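Local coordinates for protein carboxypeptidase 1 (Deinococcus radiodurans str. R1, PDB 5GIV) that probably removes amino acids one after another from the C-terminal end of peptides as a broad-specificity, zinc-dependent M32 metallocarboxypeptidase, at residues 140-145 with 157-162; 163-168 with 470-475. All blocks are in the same frame, centred on the assembly; numbering follows the deposited sequence.

Contact 1: 140-145 with 157-162; sequences DLSLQA and DYYINE
Tyr159 reaches across from helix 155-163 to helix 128-147 and gives its phenol hydrogen to the main chain there: Tyr159 OH donates to Ser142 O at 2.7 Å. The donor approaches from the flank of the carbonyl, with a C=O...donor angle of 111° and a tilt of 18° from the carbonyl plane. Seen from the tyrosine, Ser142 O lies at the ring edge, in the plane of the ring, 3.6 Å from Tyr159 CE2. A helical carbonyl normally also accepts a backbone N-H one turn on, so this oblique approach is consistent with the hydroxyl joining that bond as a second donor. The methylene Ser142 CB and the methyl Ala145 CB pack against the same hydroxyl, each 3.6 Å from Tyr159 OH. Small residues one turn apart thus let the phenol tip come down to the helix backbone.

Behind the tip, the neighbouring residue on the same helix covers one face of the ring. CG of Tyr159 sits beside the backbone N (chi1 -72°), which carries the ring out toward helix 128-147, while Tyr158 CD2 lies 3.7 Å above the plane of the Tyr159 ring, over its centre. Tyr158 is itself stacked with Phe149. On the other helix, Ser142 OG is hydrogen-bonded to Thr138 O and Ile415 N rather than to the tyrosine, and Pro414 touches both Ser142 and Tyr159. The result is a buried side-chain-to-backbone bond that joins consecutive helices of the largely helical M32 fold, away from the zinc site.

Contact 2: 163-168 with 470-475; sequences SDEGMT and WTPGEL
One water molecule is gripped from both segments, donating to Glu165 O at 2.9 Å and accepting from Gly473 N at 2.9 Å. Glu165 O also rests on the proline ring, 3.6 Å from Pro472 CG. With CG anti to the backbone N (chi1 -175°) and an extended chain beyond, Glu165 runs across Pro472 and Thr471 at about a right angle, bringing Glu165 OE1 to 3.6 Å from Pro472 CD and 4.0 Å from Thr471 CG2. Thr471 and Glu474 form a capping box that opens helix 472-480. Thr471 OG1 accepts from Glu474 N at 3.2 Å, and Thr471 N returns a bond to Glu474 OE1 at 2.9 Å, reaching it from above the carboxylate plane. A valine in place of Thr471 has no OG1, and Glu474 N would probably be left without its capping acceptor, weakening the start of the helix. Across the contact, Asp164 to Met167 make a type II beta turn, with Gly166 at its third position. This turn joins helices 155-163 and 169-193; Asp164 OD2 bonds Gly293 N at the start of helix 292-306, Pro472 packs on Val290 and Ser291, and helix 81-99 touches Glu165 and Thr471.

Followed from the N terminus, the chain illustrates how a short-range and a long-range closure can be placed in series. Contact 1 closes first, bringing helix 155-163 back against helix 128-147 across only 11 intervening residues. The chain then runs directly into 163-168, where contact 2 opens; it closes at 470-475 with 301 residues in between, after the chain has passed through the HExxH helix 257-275 and helix 292-306, which supply the zinc ligands. The two neither nest nor cross. Their centres are about 17 Å apart, yet they touch: Asn161 OD1 probably accepts from Gly166 N, and Ile160 packs on Met167. Helix 155-163 and its turn therefore connect helix 128-147 to helix 472-480.

Contact 1: 140-145 with 157-162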
ATOM      1  N   ASP A 140      27.695   4.593 -20.861  1.00 34.27           N
ATOM      2  CA  ASP A 140      27.831   3.676 -21.988  1.00 34.37           C
ATOM      3  C   ASP A 140      26.489   3.046 -22.336  1.00 34.33           C
ATOM      4  O   ASP A 140      26.106   2.986 -23.508  1.00 34.38           O
ATOM      5  CB  ASP A 140      28.887   2.616 -21.665  1.00 34.47           C
ATOM      6  CG  ASP A 140      28.916   1.478 -22.676  1.00 34.60           C
ATOM      7  OD1 ASP A 140      29.359   1.701 -23.827  1.00 34.69           O
ATOM      8  OD2 ASP A 140      28.517   0.347 -22.307  1.00 34.64           O
ATOM      9  N   LEU A 141      25.752   2.582 -21.326  1.00 31.80           N
ATOM     10  CA  LEU A 141      24.423   2.028 -21.573  1.00 31.77           C
ATOM     11  C   LEU A 141      23.445   3.087 -22.094  1.00 31.69           C
ATOM     12  O   LEU A 141      22.553   2.764 -22.885  1.00 31.70           O
ATOM     13  CB  LEU A 141      23.877   1.387 -20.300  1.00 31.72           C
ATOM     14  CG  LEU A 141      24.631   0.164 -19.777  1.00 31.79           C
ATOM     15  CD1 LEU A 141      24.089  -0.276 -18.417  1.00 31.75           C
ATOM     16  CD2 LEU A 141      24.566  -0.983 -20.790  1.00 31.89           C
ATOM     17  N   SER A 142      23.563   4.341 -21.645  1.00 24.96           N
ATOM     18  CA  SER A 142      22.684   5.382 -22.178  1.00 24.93           C
ATOM     19  C   SER A 142      22.918   5.582 -23.671  1.00 25.01           C
ATOM     20  O   SER A 142      21.964   5.691 -24.451  1.00 25.01           O
ATOM     21  CB  SER A 142      22.889   6.706 -21.432  1.00 24.88           C
ATOM     22  OG  SER A 142      22.528   6.586 -20.068  1.00 24.82           O
ATOM     23  N   LEU A 143      24.182   5.612 -24.091  1.00 23.14           N
ATOM     24  CA  LEU A 143      24.475   5.739 -25.513  1.00 23.21           C
ATOM     25  C   LEU A 143      23.993   4.516 -26.283  1.00 23.24           C
ATOM     26  O   LEU A 143      23.449   4.641 -27.392  1.00 23.25           O
ATOM     27  CB  LEU A 143      25.971   5.945 -25.707  1.00 23.27           C
ATOM     28  CG  LEU A 143      26.480   7.304 -25.253  1.00 23.25           C
ATOM     29  CD1 LEU A 143      27.990   7.287 -25.227  1.00 23.31           C
ATOM     30  CD2 LEU A 143      25.951   8.416 -26.173  1.00 23.24           C
ATOM     31  N   GLN A 144      24.165   3.330 -25.700  1.00 33.35           N
ATOM     32  CA  GLN A 144      23.704   2.114 -26.354  1.00 33.42           C
ATOM     33  C   GLN A 144      22.187   2.104 -26.509  1.00 33.35           C
ATOM     34  O   GLN A 144      21.665   1.752 -27.575  1.00 33.38           O
ATOM     35  CB  GLN A 144      24.162   0.892 -25.563  1.00 33.48           C
ATOM     36  CG  GLN A 144      23.807  -0.406 -26.236  1.00 33.59           C
ATOM     37  CD  GLN A 144      24.482  -1.590 -25.597  1.00 33.70           C
ATOM     38  OE1 GLN A 144      25.460  -1.439 -24.851  1.00 33.72           O
ATOM     39  NE2 GLN A 144      23.991  -2.788 -25.916  1.00 33.78           N
ATOM     40  N   ALA A 145      21.462   2.493 -25.457  1.00 26.93           N
ATOM     41  CA  ALA A 145      20.009   2.526 -25.555  1.00 26.85           C
ATOM     42  C   ALA A 145      19.567   3.464 -26.667  1.00 26.85           C
ATOM     43  O   ALA A 145      18.683   3.127 -27.462  1.00 26.86           O
ATOM     44  CB  ALA A 145      19.396   2.949 -24.221  1.00 26.76           C
ATOM     45  N   ASP A 157      19.112  13.945 -28.523  1.00 30.48           N
ATOM     46  CA  ASP A 157      17.790  14.180 -29.095  1.00 30.47           C
ATOM     47  C   ASP A 157      16.849  13.009 -28.829  1.00 30.36           C
ATOM     48  O   ASP A 157      15.634  13.201 -28.723  1.00 30.31           O
ATOM     49  CB  ASP A 157      17.898  14.437 -30.594  1.00 30.59           C
ATOM     50  CG  ASP A 157      18.375  15.833 -30.906  1.00 30.73           C
ATOM     51  OD1 ASP A 157      18.148  16.735 -30.076  1.00 30.76           O
ATOM     52  OD2 ASP A 157      18.991  16.028 -31.974  1.00 30.83           O
ATOM     53  N   TYR A 158      17.378  11.790 -28.741  1.00 24.00           N
ATOM     54  CA  TYR A 158      16.520  10.674 -28.363  1.00 23.92           C
ATOM     55  C   TYR A 158      15.939  10.889 -26.971  1.00 23.86           C
ATOM     56  O   TYR A 158      14.736  10.690 -26.756  1.00 23.80           O
ATOM     57  CB  TYR A 158      17.285   9.354 -28.417  1.00 23.92           C
ATOM     58  CG  TYR A 158      16.551   8.221 -27.722  1.00 23.84           C
ATOM     59  CD1 TYR A 158      15.447   7.627 -28.312  1.00 23.80           C
ATOM     60  CD2 TYR A 158      16.954   7.757 -26.474  1.00 23.80           C
ATOM     61  CE1 TYR A 158      14.766   6.601 -27.693  1.00 23.73           C
ATOM     62  CE2 TYR A 158      16.278   6.721 -25.847  1.00 23.74           C
ATOM     63  CZ  TYR A 158      15.182   6.153 -26.463  1.00 23.72           C
ATOM     64  OH  TYR A 158      14.497   5.123 -25.855  1.00 23.69           O
ATOM     65  N   TYR A 159      16.777  11.318 -26.015  1.00 22.97           N
ATOM     66  CA  TYR A 159      16.300  11.509 -24.647  1.00 22.90           C
ATOM     67  C   TYR A 159      15.428  12.758 -24.519  1.00 22.93           C
ATOM     68  O   TYR A 159      14.420  12.743 -23.805  1.00 22.88           O
ATOM     69  CB  TYR A 159      17.486  11.551 -23.674  1.00 22.90           C
ATOM     70  CG  TYR A 159      18.089  10.185 -23.502  1.00 22.86           C
ATOM     71  CD1 TYR A 159      17.397   9.184 -22.832  1.00 22.79           C
ATOM     72  CD2 TYR A 159      19.330   9.877 -24.045  1.00 22.92           C
ATOM     73  CE1 TYR A 159      17.921   7.929 -22.699  1.00 22.80           C
ATOM     74  CE2 TYR A 159      19.865   8.616 -23.913  1.00 22.92           C
ATOM     75  CZ  TYR A 159      19.155   7.646 -23.242  1.00 22.87           C
ATOM     76  OH  TYR A 159      19.681   6.381 -23.106  1.00 22.90           O
ATOM     77  N   ILE A 160      15.792  13.847 -25.192  1.00 23.30           N
ATOM     78  CA  ILE A 160      14.927  15.023 -25.153  1.00 23.33           C
ATOM     79  C   ILE A 160      13.534  14.672 -25.665  1.00 23.29           C
ATOM     80  O   ILE A 160      12.523  15.046 -25.058  1.00 23.27           O
ATOM     81  CB  ILE A 160      15.558  16.181 -25.943  1.00 23.45           C
ATOM     82  CG1 ILE A 160      16.833  16.650 -25.244  1.00 23.49           C
ATOM     83  CG2 ILE A 160      14.567  17.344 -26.092  1.00 23.52           C
ATOM     84  CD1 ILE A 160      17.556  17.756 -25.972  1.00 23.62           C
ATOM     85  N   ASN A 161      13.459  13.908 -26.762  1.00 25.18           N
ATOM     86  CA  ASN A 161      12.166  13.535 -27.331  1.00 25.14           C
ATOM     87  C   ASN A 161      11.432  12.530 -26.451  1.00 25.04           C
ATOM     88  O   ASN A 161      10.199  12.568 -26.355  1.00 24.99           O
ATOM     89  CB  ASN A 161      12.349  12.973 -28.742  1.00 25.17           C
ATOM     90  CG  ASN A 161      11.051  12.437 -29.330  1.00 25.12           C
ATOM     91  OD1 ASN A 161      10.212  13.194 -29.813  1.00 25.15           O
ATOM     92  ND2 ASN A 161      10.882  11.121 -29.281  1.00 25.05           N
ATOM     93  N   GLU A 162      12.167  11.624 -25.805  1.00 36.73           N
ATOM     94  CA  GLU A 162      11.538  10.692 -24.875  1.00 36.67           C
ATOM     95  C   GLU A 162      10.828  11.441 -23.755  1.00 36.63           C
ATOM     96  O   GLU A 162       9.754  11.033 -23.302  1.00 36.57           O
ATOM     97  CB  GLU A 162      12.587   9.734 -24.311  1.00 36.69           C
ATOM     98  CG  GLU A 162      12.013   8.454 -23.737  1.00 36.66           C
ATOM     99  CD  GLU A 162      11.428   7.551 -24.818  1.00 36.68           C
ATOM    100  OE1 GLU A 162      11.788   7.732 -26.012  1.00 36.75           O
ATOM    101  OE2 GLU A 162      10.609   6.658 -24.475  1.00 36.66           O
TER

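Contact 2: 163-168 with 470-475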
ATOM      1  N   SER A 163      11.412  12.546 -23.304  1.00 21.95           N
ATOM      2  CA  SER A 163      10.795  13.352 -22.263  1.00 21.95           C
ATOM      3  C   SER A 163       9.626  14.168 -22.817  1.00 21.98           C
ATOM      4  O   SER A 163       8.559  14.231 -22.201  1.00 21.96           O
ATOM      5  CB  SER A 163      11.853  14.256 -21.618  1.00 22.00           C
ATOM      6  OG  SER A 163      11.266  15.262 -20.815  1.00 22.02           O
ATOM      7  N   ASP A 164       9.813  14.822 -23.962  1.00 22.55           N
ATOM      8  CA  ASP A 164       8.770  15.668 -24.551  1.00 22.60           C
ATOM      9  C   ASP A 164       8.707  15.403 -26.050  1.00 22.63           C
ATOM     10  O   ASP A 164       9.523  15.933 -26.811  1.00 22.71           O
ATOM     11  CB  ASP A 164       9.009  17.145 -24.264  1.00 22.70           C
ATOM     12  CG  ASP A 164       8.925  17.461 -22.789  1.00 22.70           C
ATOM     13  OD1 ASP A 164       9.958  17.370 -22.092  1.00 22.69           O
ATOM     14  OD2 ASP A 164       7.811  17.777 -22.333  1.00 22.69           O
ATOM     15  N   GLU A 165       7.734  14.599 -26.467  1.00 36.19           N
ATOM     16  CA  GLU A 165       7.630  14.235 -27.869  1.00 36.21           C
ATOM     17  C   GLU A 165       7.641  15.481 -28.739  1.00 36.32           C
ATOM     18  O   GLU A 165       6.876  16.424 -28.511  1.00 36.35           O
ATOM     19  CB  GLU A 165       6.357  13.424 -28.120  1.00 36.13           C
ATOM     20  CG  GLU A 165       6.256  12.907 -29.542  1.00 36.15           C
ATOM     21  CD  GLU A 165       4.898  12.317 -29.863  1.00 36.12           C
ATOM     22  OE1 GLU A 165       3.932  12.578 -29.121  1.00 36.06           O
ATOM     23  OE2 GLU A 165       4.780  11.604 -30.874  1.00 36.13           O
ATOM     24  N   GLY A 166       8.530  15.484 -29.729  1.00 25.53           N
ATOM     25  CA  GLY A 166       8.656  16.586 -30.650  1.00 25.64           C
ATOM     26  C   GLY A 166       9.681  17.622 -30.253  1.00 25.75           C
ATOM     27  O   GLY A 166      10.060  18.448 -31.086  1.00 25.89           O
ATOM     28  N   MET A 167      10.117  17.620 -29.002  1.00 29.77           N
ATOM     29  CA  MET A 167      11.117  18.570 -28.549  1.00 29.88           C
ATOM     30  C   MET A 167      12.502  18.139 -29.021  1.00 29.89           C
ATOM     31  O   MET A 167      12.809  16.947 -29.110  1.00 29.80           O
ATOM     32  CB  MET A 167      11.063  18.698 -27.022  1.00 29.84           C
ATOM     33  CG  MET A 167      11.870  19.856 -26.441  1.00 29.97           C
ATOM     34  SD  MET A 167      11.065  21.465 -26.654  1.00 30.14           S
ATOM     35  CE  MET A 167       9.444  21.148 -25.953  1.00 30.05           C
ATOM     36  N   THR A 168      13.344  19.124 -29.321  1.00 32.24           N
ATOM     37  CA  THR A 168      14.691  18.879 -29.818  1.00 32.29           C
ATOM     38  C   THR A 168      15.712  19.616 -28.962  1.00 32.37           C
ATOM     39  O   THR A 168      15.377  20.511 -28.180  1.00 32.41           O
ATOM     40  CB  THR A 168      14.860  19.344 -31.260  1.00 32.40           C
ATOM     41  OG1 THR A 168      14.712  20.768 -31.294  1.00 32.55           O
ATOM     42  CG2 THR A 168      13.805  18.707 -32.152  1.00 32.33           C
ATOM     43  N   TRP A 470      -3.791  14.266 -28.009  1.00 26.98           N
ATOM     44  CA  TRP A 470      -3.016  15.154 -28.865  1.00 27.08           C
ATOM     45  C   TRP A 470      -1.536  15.052 -28.528  1.00 27.11           C
ATOM     46  O   TRP A 470      -1.170  14.764 -27.388  1.00 27.07           O
ATOM     47  CB  TRP A 470      -3.482  16.607 -28.720  1.00 27.18           C
ATOM     48  CG  TRP A 470      -4.963  16.789 -28.951  1.00 27.17           C
ATOM     49  CD1 TRP A 470      -5.916  17.066 -28.015  1.00 27.14           C
ATOM     50  CD2 TRP A 470      -5.642  16.723 -30.211  1.00 27.18           C
ATOM     51  NE1 TRP A 470      -7.150  17.171 -28.614  1.00 27.14           N
ATOM     52  CE2 TRP A 470      -7.009  16.967 -29.961  1.00 27.17           C
ATOM     53  CE3 TRP A 470      -5.226  16.482 -31.527  1.00 27.22           C
ATOM     54  CZ2 TRP A 470      -7.967  16.971 -30.979  1.00 27.17           C
ATOM     55  CZ3 TRP A 470      -6.177  16.481 -32.539  1.00 27.22           C
ATOM     56  CH2 TRP A 470      -7.530  16.729 -32.256  1.00 27.20           C
ATOM     57  N   THR A 471      -0.681  15.284 -29.526  1.00 20.85           N
ATOM     58  CA  THR A 471       0.740  15.410 -29.249  1.00 20.89           C
ATOM     59  C   THR A 471       0.983  16.653 -28.401  1.00 20.97           C
ATOM     60  O   THR A 471       0.164  17.576 -28.382  1.00 21.04           O
ATOM     61  CB  THR A 471       1.566  15.511 -30.535  1.00 20.98           C
ATOM     62  OG1 THR A 471       1.329  16.774 -31.182  1.00 21.11           O
ATOM     63  CG2 THR A 471       1.205  14.396 -31.487  1.00 20.92           C
ATOM     64  N   PRO A 472       2.111  16.708 -27.695  1.00 23.03           N
ATOM     65  CA  PRO A 472       2.395  17.912 -26.891  1.00 23.12           C
ATOM     66  C   PRO A 472       2.247  19.201 -27.680  1.00 23.26           C
ATOM     67  O   PRO A 472       1.573  20.136 -27.225  1.00 23.32           O
ATOM     68  CB  PRO A 472       3.829  17.665 -26.409  1.00 23.11           C
ATOM     69  CG  PRO A 472       3.952  16.159 -26.366  1.00 22.99           C
ATOM     70  CD  PRO A 472       3.138  15.662 -27.534  1.00 22.96           C
ATOM     71  N   GLY A 473       2.831  19.267 -28.879  1.00 21.56           N
ATOM     72  CA  GLY A 473       2.720  20.479 -29.672  1.00 21.70           C
ATOM     73  C   GLY A 473       1.283  20.800 -30.038  1.00 21.71           C
ATOM     74  O   GLY A 473       0.870  21.958 -30.008  1.00 21.84           O
ATOM     75  N   GLU A 474       0.507  19.780 -30.408  1.00 28.50           N
ATOM     76  CA  GLU A 474      -0.894  20.009 -30.739  1.00 28.52           C
ATOM     77  C   GLU A 474      -1.688  20.487 -29.529  1.00 28.51           C
ATOM     78  O   GLU A 474      -2.518  21.395 -29.646  1.00 28.60           O
ATOM     79  CB  GLU A 474      -1.510  18.732 -31.300  1.00 28.39           C
ATOM     80  CG  GLU A 474      -0.967  18.322 -32.643  1.00 28.43           C
ATOM     81  CD  GLU A 474      -1.333  16.894 -32.991  1.00 28.31           C
ATOM     82  OE1 GLU A 474      -1.803  16.155 -32.097  1.00 28.19           O
ATOM     83  OE2 GLU A 474      -1.152  16.513 -34.162  1.00 28.35           O
ATOM     84  N   LEU A 475      -1.465  19.872 -28.360  1.00 19.58           N
ATOM     85  CA  LEU A 475      -2.199  20.274 -27.165  1.00 19.57           C
ATOM     86  C   LEU A 475      -1.884  21.717 -26.796  1.00 19.74           C
ATOM     87  O   LEU A 475      -2.790  22.511 -26.531  1.00 19.81           O
ATOM     88  CB  LEU A 475      -1.884  19.325 -26.008  1.00 19.44           C
ATOM     89  CG  LEU A 475      -2.608  19.516 -24.668  1.00 19.41           C
ATOM     90  CD1 LEU A 475      -4.083  19.132 -24.748  1.00 19.34           C
ATOM     91  CD2 LEU A 475      -1.908  18.714 -23.568  1.00 19.31           C
TER
HETATM   92  O   HOH W   1       4.718  17.464 -30.067  1.00 17.86           O